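PKS (Streptomyces sp. CNQ431, PDB 5YDA) probably selects acyl building blocks and loads them onto the carrier protein, as the broadly selective acyltransferase domain of the splenocin polyketide synthase. Local coordinates at residues Gly211-Glu217 against Thr315-Pro321; His79-Val83 against Trp419-Asp424; Ala235-Ala241 against Val263-Gly269; Tyr123-Gly127 against Met398-Lys402. All coordinates share one frame; numbering follows the deposited sequence.

Contact 1 (Gly211-Glu217 against Thr315-Pro321); sequences GVMEIDE and TLTLRPP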
# COMPACT_ATOMS: atom_id res chain seq x y z
N GLY A 211 -0.73 -10.67 -12.33
CA GLY A 211 -0.84 -11.19 -13.68
C GLY A 211 -2.25 -11.38 -14.18
O GLY A 211 -2.44 -11.72 -15.35
N VAL A 212 -3.25 -11.18 -13.32
CA VAL A 212 -4.64 -11.33 -13.73
C VAL A 212 -4.98 -10.38 -14.87
O VAL A 212 -5.68 -10.74 -15.82
CB VAL A 212 -5.57 -11.12 -12.53
CG1 VAL A 212 -7.03 -11.14 -12.96
CG2 VAL A 212 -5.29 -12.18 -11.49
N MET A 213 -4.49 -9.14 -14.78
CA MET A 213 -4.71 -8.13 -15.80
C MET A 213 -3.37 -7.64 -16.31
O MET A 213 -2.36 -7.70 -15.61
CB MET A 213 -5.49 -6.92 -15.25
CG MET A 213 -6.92 -7.16 -14.89
SD MET A 213 -7.57 -5.76 -13.94
CE MET A 213 -9.05 -6.56 -13.34
N GLU A 214 -3.38 -7.11 -17.53
CA GLU A 214 -2.23 -6.41 -18.08
C GLU A 214 -2.37 -4.94 -17.75
O GLU A 214 -3.44 -4.35 -17.95
CB GLU A 214 -2.13 -6.62 -19.59
CG GLU A 214 -2.08 -8.09 -19.99
CD GLU A 214 -2.13 -8.30 -21.51
OE1 GLU A 214 -1.99 -7.32 -22.27
OE2 GLU A 214 -2.31 -9.47 -21.93
N ILE A 215 -1.28 -4.34 -17.24
CA ILE A 215 -1.35 -2.96 -16.76
C ILE A 215 -1.86 -2.04 -17.86
O ILE A 215 -2.73 -1.19 -17.63
CB ILE A 215 0.01 -2.51 -16.18
CG1 ILE A 215 -0.06 -1.07 -15.68
CG2 ILE A 215 1.15 -2.64 -17.20
CD1 ILE A 215 -1.09 -0.84 -14.58
N ASP A 216 -1.37 -2.22 -19.10
CA ASP A 216 -1.77 -1.33 -20.19
C ASP A 216 -3.26 -1.43 -20.50
O ASP A 216 -3.88 -0.43 -20.89
CB ASP A 216 -0.97 -1.63 -21.46
CG ASP A 216 0.47 -1.16 -21.37
OD1 ASP A 216 0.91 -0.71 -20.28
OD2 ASP A 216 1.17 -1.24 -22.40
N GLU A 217 -3.84 -2.62 -20.38
CA GLU A 217 -5.28 -2.74 -20.59
C GLU A 217 -6.08 -2.26 -19.39
O GLU A 217 -7.17 -1.72 -19.56
CB GLU A 217 -5.67 -4.20 -20.90
CG GLU A 217 -4.98 -4.82 -22.11
CD GLU A 217 -5.50 -6.23 -22.40
OE1 GLU A 217 -5.52 -6.62 -23.59
OE2 GLU A 217 -5.91 -6.93 -21.43
N THR A 315 -13.16 -5.65 -22.20
CA THR A 315 -11.99 -5.36 -23.01
C THR A 315 -10.70 -5.97 -22.46
O THR A 315 -9.67 -5.88 -23.13
CB THR A 315 -11.79 -3.84 -23.16
OG1 THR A 315 -11.29 -3.30 -21.94
CG2 THR A 315 -13.09 -3.16 -23.52
N LEU A 316 -10.72 -6.58 -21.28
CA LEU A 316 -9.50 -7.06 -20.63
C LEU A 316 -9.22 -8.52 -20.94
O LEU A 316 -10.13 -9.35 -20.96
CB LEU A 316 -9.60 -6.90 -19.12
CG LEU A 316 -9.97 -5.54 -18.52
CD1 LEU A 316 -10.20 -5.72 -17.03
CD2 LEU A 316 -8.85 -4.55 -18.79
N THR A 317 -7.94 -8.85 -21.11
CA THR A 317 -7.49 -10.23 -21.18
C THR A 317 -7.20 -10.74 -19.77
O THR A 317 -6.11 -10.51 -19.22
CB THR A 317 -6.25 -10.34 -22.07
OG1 THR A 317 -6.58 -9.90 -23.39
CG2 THR A 317 -5.76 -11.78 -22.12
N LEU A 318 -8.16 -11.43 -19.17
CA LEU A 318 -8.02 -11.94 -17.81
C LEU A 318 -7.33 -13.30 -17.80
O LEU A 318 -7.65 -14.18 -18.60
CB LEU A 318 -9.38 -12.04 -17.14
CG LEU A 318 -10.18 -10.74 -17.10
CD1 LEU A 318 -11.58 -11.02 -16.55
CD2 LEU A 318 -9.46 -9.68 -16.25
N ARG A 319 -6.38 -13.47 -16.89
CA ARG A 319 -5.62 -14.69 -16.72
C ARG A 319 -5.68 -15.12 -15.26
O ARG A 319 -5.93 -14.29 -14.38
CB ARG A 319 -4.16 -14.52 -17.15
CG ARG A 319 -3.94 -14.32 -18.66
CD ARG A 319 -2.45 -14.06 -18.94
NE ARG A 319 -2.13 -13.98 -20.37
CZ ARG A 319 -2.16 -12.86 -21.09
NH1 ARG A 319 -2.53 -11.71 -20.53
NH2 ARG A 319 -1.83 -12.89 -22.38
N PRO A 320 -5.47 -16.41 -14.98
CA PRO A 320 -5.42 -16.83 -13.58
C PRO A 320 -4.26 -16.17 -12.88
O PRO A 320 -3.22 -15.87 -13.50
CB PRO A 320 -5.22 -18.35 -13.68
CG PRO A 320 -5.51 -18.72 -15.09
CD PRO A 320 -5.30 -17.51 -15.93
N PRO A 321 -4.37 -15.92 -11.57
CA PRO A 321 -3.29 -15.23 -10.87
C PRO A 321 -2.03 -16.08 -10.82
O PRO A 321 -2.08 -17.27 -10.53
CB PRO A 321 -3.86 -14.99 -9.47
CG PRO A 321 -4.88 -16.07 -9.31
CD PRO A 321 -5.51 -16.19 -10.67
O HOH W 1 -3.61 -10.82 -17.84
O HOH W 2 -5.80 -7.35 -18.84
O HOH W 3 -8.61 -1.94 -22.03

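Contact 2 (His79-Val83 against Trp419-Asp424); sequences HRLTV and WSAGVD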
# COMPACT_ATOMS: atom_id res chain seq x y z
N HIS A 79 19.16 -11.72 15.10
CA HIS A 79 18.64 -10.45 15.58
C HIS A 79 19.24 -9.33 14.74
O HIS A 79 20.47 -9.15 14.71
CB HIS A 79 18.98 -10.25 17.06
CG HIS A 79 18.22 -11.16 17.98
ND1 HIS A 79 17.22 -10.71 18.81
CD2 HIS A 79 18.33 -12.49 18.20
CE1 HIS A 79 16.74 -11.73 19.50
NE2 HIS A 79 17.40 -12.82 19.15
N ARG A 80 18.39 -8.56 14.06
CA ARG A 80 18.84 -7.61 13.05
C ARG A 80 18.25 -6.23 13.28
O ARG A 80 17.12 -6.09 13.75
CB ARG A 80 18.45 -8.07 11.64
CG ARG A 80 18.83 -9.49 11.33
CD ARG A 80 18.46 -9.87 9.90
NE ARG A 80 19.07 -11.15 9.56
CZ ARG A 80 18.86 -11.82 8.43
NH1 ARG A 80 18.05 -11.34 7.50
NH2 ARG A 80 19.49 -12.98 8.23
N LEU A 81 19.02 -5.20 12.90
CA LEU A 81 18.48 -3.86 12.70
C LEU A 81 19.29 -3.18 11.60
O LEU A 81 20.35 -3.65 11.19
CB LEU A 81 18.47 -3.03 13.99
CG LEU A 81 19.74 -2.67 14.77
CD1 LEU A 81 20.59 -1.60 14.09
CD2 LEU A 81 19.34 -2.21 16.17
N THR A 82 18.76 -2.06 11.11
CA THR A 82 19.45 -1.28 10.10
C THR A 82 19.32 0.19 10.44
O THR A 82 18.43 0.59 11.19
CB THR A 82 18.90 -1.49 8.68
OG1 THR A 82 17.55 -1.02 8.61
CG2 THR A 82 18.99 -2.95 8.24
N VAL A 83 20.24 0.98 9.89
CA VAL A 83 20.09 2.43 9.80
C VAL A 83 20.22 2.82 8.34
O VAL A 83 20.79 2.08 7.53
CB VAL A 83 21.13 3.18 10.67
CG1 VAL A 83 20.96 2.80 12.14
CG2 VAL A 83 22.55 2.87 10.20
N TRP A 419 14.71 -6.41 5.44
CA TRP A 419 15.87 -7.26 5.70
C TRP A 419 15.92 -7.69 7.16
O TRP A 419 16.19 -8.86 7.45
CB TRP A 419 17.16 -6.54 5.31
CG TRP A 419 18.40 -7.34 5.66
CD1 TRP A 419 18.99 -8.31 4.90
CD2 TRP A 419 19.19 -7.24 6.86
NE1 TRP A 419 20.09 -8.82 5.55
CE2 TRP A 419 20.24 -8.18 6.75
CE3 TRP A 419 19.11 -6.44 8.01
CZ2 TRP A 419 21.19 -8.35 7.75
CZ3 TRP A 419 20.06 -6.61 9.00
CH2 TRP A 419 21.09 -7.56 8.87
N SER A 420 15.68 -6.76 8.08
CA SER A 420 15.72 -7.09 9.51
C SER A 420 14.73 -8.19 9.87
O SER A 420 14.98 -8.97 10.79
CB SER A 420 15.45 -5.84 10.35
OG SER A 420 16.56 -4.96 10.29
N ALA A 421 13.60 -8.26 9.17
CA ALA A 421 12.62 -9.30 9.45
C ALA A 421 12.97 -10.63 8.81
O ALA A 421 12.30 -11.63 9.08
CB ALA A 421 11.23 -8.86 8.98
N GLY A 422 13.99 -10.67 7.95
CA GLY A 422 14.40 -11.89 7.31
C GLY A 422 14.20 -11.95 5.81
O GLY A 422 14.40 -13.02 5.22
N VAL A 423 13.82 -10.85 5.17
CA VAL A 423 13.68 -10.81 3.71
C VAL A 423 15.03 -10.37 3.17
O VAL A 423 15.28 -9.19 2.90
CB VAL A 423 12.54 -9.90 3.26
CG1 VAL A 423 12.33 -10.02 1.75
CG2 VAL A 423 11.26 -10.24 4.00
N ASP A 424 15.94 -11.34 3.00
CA ASP A 424 17.34 -10.99 2.76
C ASP A 424 17.52 -10.19 1.48
O ASP A 424 18.32 -9.25 1.43
CB ASP A 424 18.20 -12.25 2.72
CG ASP A 424 18.22 -12.99 4.04
OD1 ASP A 424 18.54 -14.20 4.02
OD2 ASP A 424 17.93 -12.40 5.11
O HOH W 4 15.64 -9.36 13.58

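Contact 3 (Ala235-Ala241 against Val263-Gly269); sequences ATVGVAA and VACTVAG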
# COMPACT_ATOMS: atom_id res chain seq x y z
N ALA A 235 -23.31 9.13 -1.37
CA ALA A 235 -22.37 9.51 -0.33
C ALA A 235 -21.94 8.27 0.45
O ALA A 235 -22.60 7.23 0.43
CB ALA A 235 -22.97 10.55 0.62
N THR A 236 -20.81 8.41 1.13
CA THR A 236 -20.21 7.34 1.91
C THR A 236 -19.79 7.91 3.26
O THR A 236 -19.26 9.02 3.34
CB THR A 236 -19.00 6.70 1.19
OG1 THR A 236 -19.38 6.29 -0.12
CG2 THR A 236 -18.51 5.47 1.96
N VAL A 237 -20.05 7.15 4.32
CA VAL A 237 -19.64 7.54 5.66
C VAL A 237 -18.80 6.42 6.24
O VAL A 237 -19.17 5.24 6.17
CB VAL A 237 -20.85 7.88 6.55
CG1 VAL A 237 -21.81 6.70 6.65
CG2 VAL A 237 -20.39 8.36 7.95
N GLY A 238 -17.63 6.78 6.79
CA GLY A 238 -16.82 5.82 7.52
C GLY A 238 -17.23 5.85 8.98
O GLY A 238 -17.28 6.92 9.59
N VAL A 239 -17.55 4.68 9.52
CA VAL A 239 -18.04 4.54 10.88
C VAL A 239 -17.02 3.75 11.68
O VAL A 239 -16.65 2.63 11.29
CB VAL A 239 -19.41 3.83 10.93
CG1 VAL A 239 -19.92 3.79 12.37
CG2 VAL A 239 -20.41 4.51 9.99
N ALA A 240 -16.58 4.33 12.80
CA ALA A 240 -15.56 3.73 13.67
C ALA A 240 -16.26 2.83 14.69
O ALA A 240 -16.36 3.12 15.87
CB ALA A 240 -14.74 4.80 14.36
N ALA A 241 -16.80 1.73 14.17
CA ALA A 241 -17.44 0.71 14.97
C ALA A 241 -17.54 -0.52 14.10
O ALA A 241 -17.51 -0.43 12.87
CB ALA A 241 -18.81 1.15 15.46
N VAL A 263 -13.12 -2.18 14.26
CA VAL A 263 -13.55 -0.86 14.68
C VAL A 263 -13.74 0.06 13.48
O VAL A 263 -13.60 1.28 13.61
CB VAL A 263 -12.55 -0.22 15.67
CG1 VAL A 263 -12.50 -0.99 17.00
CG2 VAL A 263 -11.15 -0.11 15.03
N ALA A 264 -14.03 -0.50 12.30
CA ALA A 264 -14.11 0.35 11.11
C ALA A 264 -14.96 -0.32 10.04
O ALA A 264 -14.71 -1.46 9.65
CB ALA A 264 -12.71 0.66 10.56
N CYS A 265 -15.96 0.40 9.55
CA CYS A 265 -16.70 -0.04 8.39
C CYS A 265 -17.18 1.20 7.66
O CYS A 265 -17.07 2.32 8.18
CB CYS A 265 -17.84 -0.99 8.78
SG CYS A 265 -19.08 -0.21 9.78
N THR A 266 -17.67 1.03 6.44
CA THR A 266 -18.20 2.15 5.68
C THR A 266 -19.62 1.83 5.21
O THR A 266 -19.96 0.67 4.96
CB THR A 266 -17.33 2.52 4.48
OG1 THR A 266 -17.34 1.43 3.55
CG2 THR A 266 -15.90 2.79 4.92
N VAL A 267 -20.43 2.88 5.10
CA VAL A 267 -21.81 2.77 4.67
C VAL A 267 -22.03 3.78 3.56
O VAL A 267 -21.55 4.92 3.64
CB VAL A 267 -22.81 3.00 5.84
CG1 VAL A 267 -24.24 2.96 5.33
CG2 VAL A 267 -22.62 1.93 6.93
N ALA A 268 -22.71 3.35 2.49
CA ALA A 268 -22.90 4.16 1.30
C ALA A 268 -24.36 4.11 0.86
O ALA A 268 -25.07 3.13 1.11
CB ALA A 268 -22.01 3.67 0.15
N GLY A 269 -24.80 5.17 0.19
CA GLY A 269 -26.16 5.23 -0.32
C GLY A 269 -26.46 6.64 -0.78
O GLY A 269 -25.53 7.44 -0.97

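Contact 4 (Tyr123-Gly127 against Met398-Lys402); sequences YVGMG and MRHAK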
# COMPACT_ATOMS: atom_id res chain seq x y z
N TYR A 123 -2.09 12.36 -2.73
CA TYR A 123 -1.81 13.79 -2.70
C TYR A 123 -0.88 14.15 -3.85
O TYR A 123 -0.15 13.30 -4.39
CB TYR A 123 -1.19 14.21 -1.37
CG TYR A 123 0.05 13.43 -0.96
CD1 TYR A 123 1.33 13.90 -1.26
CD2 TYR A 123 -0.07 12.23 -0.27
CE1 TYR A 123 2.47 13.18 -0.87
CE2 TYR A 123 1.07 11.51 0.13
CZ TYR A 123 2.33 11.99 -0.17
OH TYR A 123 3.45 11.29 0.22
N VAL A 124 -0.89 15.43 -4.20
CA VAL A 124 0.04 15.97 -5.18
C VAL A 124 1.45 15.92 -4.62
O VAL A 124 1.70 16.36 -3.49
CB VAL A 124 -0.36 17.40 -5.55
CG1 VAL A 124 0.54 17.96 -6.64
CG2 VAL A 124 -1.83 17.43 -5.97
N GLY A 125 2.38 15.40 -5.40
CA GLY A 125 3.76 15.26 -4.99
C GLY A 125 4.14 13.89 -4.48
O GLY A 125 5.34 13.65 -4.21
N MET A 126 3.19 12.97 -4.32
CA MET A 126 3.52 11.66 -3.76
C MET A 126 4.44 10.92 -4.73
O MET A 126 4.24 10.96 -5.95
CB MET A 126 2.26 10.85 -3.48
CG MET A 126 1.41 10.54 -4.72
SD MET A 126 -0.14 9.72 -4.27
CE MET A 126 -0.98 9.77 -5.85
N GLY A 127 5.47 10.30 -4.17
CA GLY A 127 6.46 9.61 -4.97
C GLY A 127 7.39 10.48 -5.79
O GLY A 127 8.24 9.92 -6.52
N MET A 398 5.52 4.53 1.96
CA MET A 398 5.46 5.88 1.42
C MET A 398 4.78 6.79 2.45
O MET A 398 3.77 6.40 3.07
CB MET A 398 4.73 5.88 0.06
CG MET A 398 4.40 7.25 -0.52
SD MET A 398 3.84 7.16 -2.26
CE MET A 398 5.39 6.77 -3.07
N ARG A 399 5.33 7.99 2.61
CA ARG A 399 4.90 8.91 3.66
C ARG A 399 3.50 9.46 3.38
O ARG A 399 3.02 9.48 2.24
CB ARG A 399 5.87 10.08 3.76
CG ARG A 399 5.81 10.97 2.51
CD ARG A 399 6.87 12.04 2.49
NE ARG A 399 6.86 12.77 1.23
CZ ARG A 399 6.03 13.78 0.96
NH1 ARG A 399 5.14 14.18 1.85
NH2 ARG A 399 6.09 14.39 -0.22
N HIS A 400 2.86 9.95 4.45
CA HIS A 400 1.63 10.73 4.36
C HIS A 400 1.91 12.10 3.74
O HIS A 400 3.04 12.58 3.73
CB HIS A 400 1.00 10.94 5.74
CG HIS A 400 0.21 9.77 6.23
ND1 HIS A 400 0.67 8.92 7.22
CD2 HIS A 400 -1.02 9.31 5.88
CE1 HIS A 400 -0.25 7.99 7.45
NE2 HIS A 400 -1.28 8.20 6.65
N ALA A 401 0.83 12.74 3.26
CA ALA A 401 0.93 14.03 2.58
C ALA A 401 1.79 15.04 3.35
O ALA A 401 2.66 15.71 2.77
CB ALA A 401 -0.47 14.59 2.33
N LYS A 402 1.57 15.17 4.65
CA LYS A 402 2.21 16.26 5.38
C LYS A 402 3.57 15.91 5.99
O LYS A 402 4.24 16.81 6.50
CB LYS A 402 1.28 16.77 6.50
CG LYS A 402 -0.05 17.33 5.99
CD LYS A 402 -0.96 17.76 7.14
CE LYS A 402 -2.43 17.53 6.81
NZ LYS A 402 -2.88 18.27 5.59
O HOH W 5 7.82 13.68 -2.33

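Contact 1 (Gly211-Glu217 against Thr315-Pro321)
Val-212 and Met-213 meet Leu-316, Leu-318 and Pro-321 at the apolar centre of this contact. CG2 of Val-212 rests against CB of Pro-321 at 3.7 Å. The extended Met-213 chain lies alongside Leu-318, with Met-213 CG 3.8 Å from Leu-318 CD2. The methyl end of Met-213 reaches CD1 of Leu-316, and the other branch of this leucine, CD2, packs on CB of Glu-217. Next comes the backbone: Arg-319 N donates to Val-212 O at 3.0 Å. At the polar edge each glutamate takes a different donor. Glu-217 OE2 accepts a nearly straight bond from Thr-317 N (2.8 Å, 173°) and another from a water that also links Glu-214 N and Thr-317 O. Glu-214 OE2 forms a salt bridge with Arg-319 NH1 at 2.7 Å, using its anti lone pair; carboxylate and guanidinium are nearly coplanar, and the Thr-317 methyl CG2 lies over one guanidinium face, toward its rim. Helices 201-210 and 336-339 flank the apolar side. The arrangement is an extended, non-regular chain laid across a helix-helix junction, where Gly-211 closes helix 201-210 in a Schellman motif and Glu-214 N-caps helix 215-231.

Contact 2 (His79-Val83 against Trp419-Asp424)
Arg-80 lies across the indole of Trp-419, and almost every part of its side chain touches the ring system. CB of Arg-80 comes to 3.4 Å from CZ3 of Trp-419, and its CD sits over the face of the six-membered ring, 3.6 Å from the centroid, as a CH-pi contact. Farther out, the guanidinium lies flat on the indole with the planes only 16° apart, and its CZ makes an off-centre cation-pi contact with the five-membered ring. The fully extended chain from CG to NE carries the guanidinium along the indole face, where two acceptors lie near its plane. Arg-80 NH1 donates to Asp-424 OD2 at 2.6 Å in a salt bridge, and to Trp-419 O at 3.1 Å. That carbonyl also accepts from Gly-422 N, the two donors arriving from opposite faces of its plane. Thr-82 extends the apolar surface, its CG2 standing 3.5 Å from CE3 of Trp-419.

Beyond the two segments Arg-80 NE donates to Leu-77 O, which helps fix the side chain, while a water joins the strand backbone, Arg-80 N, to Ser-420 O. Gly-422, with positive phi, ends helix 407-420 in a Schellman motif, after which an inverse gamma turn centred on Val-423 leads to Asp-424. The whole is a cation-pi stack combined with a salt bridge, joining the C-terminal helix to the two-stranded antiparallel sheet of the CurL-like region.

Contact 3 (Ala235-Ala241 against Val263-Gly269)
Two central strands of a four-stranded antiparallel sheet, 235-239 and 264-269, pair here in the small subdomain characteristic of the acyltransferase fold, a ferredoxin-like insertion in the larger alpha/beta body. The axes of these short strand segments approach to 4.6 Å, and the pairing is regular. Ala-235 with Gly-269, Val-237 with Val-267 and Val-239 with Cys-265 are the hydrogen-bonded pairs, each closed by two backbone bonds; Val-237 N to Val-267 O measures 2.8 Å and its return bond, Val-267 N to Val-237 O, 2.9 Å. Between them lie the non-hydrogen-bonded pairs Thr-236 with Ala-268 and Gly-238 with Thr-266, where CA-H...O contacts such as Thr-236 CA to Val-267 O, 3.3 Å, supplement the ladder.

The two faces differ in character. Val-237, Val-239, Cys-265 and Val-267 turn toward helices 243-246 and 271-283, which cover them with Val-246, Leu-277 and Leu-281. Val-237 and Val-267 run alongside each other on this face, and CG1 of Val-237, set between its own backbone N and carbonyl carbon (chi1 58°), leans to 3.9 Å from CB of Val-267. The other face carries Thr-236, Gly-238, Thr-266 and Ala-268. Thr-236 gives its hydroxyl to Ala-295 O, while its methyl crosses toward the neighbouring threonine, with CG2 4.1 Å from Thr-266 CB.

Contact 4 (Tyr123-Gly127 against Met398-Lys402)
This is a loop-to-loop contact centred on one aromatic ring, made where the turn leading into helix 128-133 meets the chain following strand 394-395, an edge strand of the large mixed sheet. Tyr-123 is held on both faces. Ala-401 CA sits over the ring centre as a CH-pi contact, 3.4 Å from the centroid, with CB of Ala-401 3.5 Å from CG of Tyr-123; the opposite face is taken by CB of Met-126 from the tyrosine's own turn, nearer the rim. The phenol end is fixed as well: Tyr-123 OH donates to Arg-399 O at 2.7 Å, approaching from well above the carbonyl plane, 50° out of it.

Arg-399 folds back over this hydroxyl. Its CG lies 3.3 Å from Tyr-123 OH, and because CG is set between the backbone N and the carbonyl carbon (chi1 68°), the extended chain carries the guanidinium to the hydroxyl, whose oxygen lies over the centre of one guanidinium face. Arg-399 NE is paired with Asp-407, and Arg-399 NH2, 2.8 Å from a water, reaches Gly-125 O through it.

Deeper in, Met-398 bends at its last torsion so that CE packs on Gly-127 CA at 3.6 Å, beside Thr-178 and Leu-182 of helix 169-188. The whole is a type II beta turn, Tyr-123 to Met-126, ahead of the N-cap Gly-127 of helix 128-133, clasped by the loop after strand 394-395.

Overall arrangement
The four contacts are separate sites, none touching another. Contact 2 spans the widest interval in sequence, joining strand 79-85 to the end of helix 407-420; contact 4 falls within that interval, contact 1 within contact 4, and contact 3 within contact 1. Contacts 1, 3 and 4 belong to the acyltransferase region, with contact 4 closest to the chain centre. Helix 215-231, which starts in contact 1, leads directly to strand 235-239 of contact 3, although the centres of these contacts are about 31 Å apart. Contacts 2 and 3 lie on opposite sides of the chain's centre, about 37 Å between centres, one in the CurL-like region and one in the small subdomain.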